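Local atomic coordinates of pentalenene synthase (Streptomyces chartreusis NRRL 3882, PDB entry 6Q4S), a protein that probably converts farnesyl diphosphate, with magnesium, into the bicyclic sesquiterpene alcohol 7-epi-alpha-eudesmol. Residues P206-M211 with M296-I301. Sequence-based numbering, arbitrary orientation.
Sequences PVMERM and MGVEAI
M211 and M208 of one helix meet V298 and I301 of another, a worked example of flexible side chains bridging widely spaced helices. The two segments run nearly parallel, at 17°, with their axes 11.8 Å apart at closest approach. M211 begins the bridge at its root: M211 CB lies 4.4 Å from I301 CD1. CG then stands anti to the carbonyl carbon (chi1 -74°), the chain extends to SD, and a bend at chi3 turns M211 CE to the fork of V298, 4.0 Å from V298 CG1 and 4.1 Å from V298 CG2. M208 bends at both chi2 and chi3. M208 SD passes I301 CD1 at 4.1 Å, where the M208 and I301 chains run antiparallel, and M208 CE continues to V298 CG2 at 4.4 Å. I301 CD1 thus meets both methionines on one side, at the base of M211 and the sulfur of M208. L273 and Y270 of helix 252-284 also touch M211, while I187 of helix 183-194 packs on I301, placing the contact inside the all-helical bundle of a class I terpene synthase. Farther along, helix 206-228 carries N223 and S227, probable magnesium ligands, well away from this packing. With all four touching residues buried, the chemistry implies cohesion through dispersion and exclusion of water, with no directional polar bond across the two segments.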
loop_
_atom_site.group_PDB
_atom_site.type_symbol
_atom_site.label_atom_id
_atom_site.label_comp_id
_atom_site.label_asym_id
_atom_site.label_seq_id
_atom_site.Cartn_x
_atom_site.Cartn_y
_atom_site.Cartn_z
ATOM N N PRO A 206 1.343 -18.766 6.925
ATOM C CA PRO A 206 0.696 -18.473 8.231
ATOM C C PRO A 206 1.630 -18.365 9.436
ATOM O O PRO A 206 1.369 -17.605 10.352
ATOM C CB PRO A 206 -0.286 -19.630 8.429
ATOM C CG PRO A 206 -0.543 -20.189 7.082
ATOM C CD PRO A 206 0.640 -19.847 6.193
ATOM N N VAL A 207 2.682 -19.144 9.459
ATOM C CA VAL A 207 3.665 -19.032 10.498
ATOM C C VAL A 207 4.346 -17.671 10.569
ATOM O O VAL A 207 4.475 -17.081 11.651
ATOM C CB VAL A 207 4.730 -20.155 10.386
ATOM C CG1 VAL A 207 5.846 -19.966 11.388
ATOM C CG2 VAL A 207 4.125 -21.534 10.601
ATOM N N MET A 208 4.883 -17.198 9.449
ATOM C CA MET A 208 5.538 -15.907 9.439
ATOM C C MET A 208 4.554 -14.730 9.673
ATOM O O MET A 208 4.902 -13.765 10.356
ATOM C CB MET A 208 6.305 -15.746 8.127
ATOM C CG MET A 208 7.006 -14.413 7.962
ATOM S SD MET A 208 8.335 -14.160 9.139
ATOM C CE MET A 208 9.689 -14.900 8.172
ATOM N N GLU A 209 3.346 -14.806 9.133
ATOM C CA GLU A 209 2.392 -13.719 9.335
ATOM C C GLU A 209 2.057 -13.602 10.805
ATOM O O GLU A 209 2.004 -12.503 11.350
ATOM C CB GLU A 209 1.068 -13.902 8.602
ATOM C CG GLU A 209 1.216 -13.744 7.116
ATOM C CD GLU A 209 -0.088 -13.506 6.394
ATOM O OE1 GLU A 209 -1.199 -13.635 6.990
ATOM O OE2 GLU A 209 0.025 -13.188 5.190
ATOM N N ARG A 210 1.827 -14.750 11.438
ATOM C CA ARG A 210 1.602 -14.750 12.881
ATOM C C ARG A 210 2.800 -14.295 13.716
ATOM O O ARG A 210 2.651 -13.618 14.728
ATOM C CB ARG A 210 1.102 -16.168 13.269
ATOM C CG ARG A 210 0.764 -16.350 14.705
ATOM C CD ARG A 210 -0.445 -15.572 15.079
ATOM N NE ARG A 210 -0.834 -15.897 16.445
ATOM C CZ ARG A 210 -1.677 -15.168 17.174
ATOM N NH1 ARG A 210 -2.254 -14.043 16.712
ATOM N NH2 ARG A 210 -1.933 -15.552 18.394
ATOM N N MET A 211 4.017 -14.671 13.325
ATOM C CA MET A 211 5.194 -14.215 14.023
ATOM C C MET A 211 5.342 -12.689 14.070
ATOM O O MET A 211 5.715 -12.146 15.088
ATOM C CB MET A 211 6.459 -14.829 13.437
ATOM C CG MET A 211 6.604 -16.286 13.829
ATOM S SD MET A 211 7.937 -17.151 12.966
ATOM C CE MET A 211 9.452 -16.449 13.587
ATOM N N MET A 296 17.512 -15.143 8.041
ATOM C CA MET A 296 17.834 -13.727 8.249
ATOM C C MET A 296 16.573 -12.850 8.575
ATOM O O MET A 296 16.673 -11.866 9.331
ATOM C CB MET A 296 18.582 -13.140 7.024
ATOM C CG MET A 296 20.059 -13.574 6.925
ATOM S SD MET A 296 21.025 -12.769 5.583
ATOM C CE MET A 296 20.199 -13.538 4.175
ATOM N N GLY A 297 15.477 -13.199 7.931
ATOM C CA GLY A 297 14.141 -12.615 8.218
ATOM C C GLY A 297 13.735 -12.742 9.673
ATOM O O GLY A 297 13.321 -11.764 10.325
ATOM N N VAL A 298 13.912 -13.944 10.201
ATOM C CA VAL A 298 13.612 -14.210 11.604
ATOM C C VAL A 298 14.552 -13.415 12.487
ATOM O O VAL A 298 14.135 -12.819 13.481
ATOM C CB VAL A 298 13.671 -15.739 11.889
ATOM C CG1 VAL A 298 13.472 -16.022 13.371
ATOM C CG2 VAL A 298 12.669 -16.461 11.033
ATOM N N GLU A 299 15.819 -13.306 12.106
ATOM C CA GLU A 299 16.726 -12.495 12.897
ATOM C C GLU A 299 16.365 -11.016 12.963
ATOM O O GLU A 299 16.609 -10.391 14.000
ATOM C CB GLU A 299 18.198 -12.692 12.483
ATOM C CG GLU A 299 18.697 -14.116 12.683
ATOM C CD GLU A 299 20.147 -14.331 12.190
ATOM O OE1 GLU A 299 20.997 -13.375 11.999
ATOM O OE2 GLU A 299 20.425 -15.511 11.981
ATOM N N ALA A 300 15.824 -10.455 11.870
ATOM C CA ALA A 300 15.359 -9.087 11.868
ATOM C C ALA A 300 14.232 -8.909 12.959
ATOM O O ALA A 300 14.210 -7.915 13.629
ATOM C CB ALA A 300 14.810 -8.684 10.467
ATOM N N ILE A 301 13.384 -9.904 13.123
ATOM C CA ILE A 301 12.348 -9.857 14.155
ATOM C C ILE A 301 13.029 -9.859 15.530
ATOM O O ILE A 301 12.754 -8.994 16.345
ATOM C CB ILE A 301 11.322 -10.984 14.046
ATOM C CG1 ILE A 301 10.618 -10.958 12.691
ATOM C CG2 ILE A 301 10.297 -10.778 15.189
ATOM C CD1 ILE A 301 9.761 -12.158 12.436
#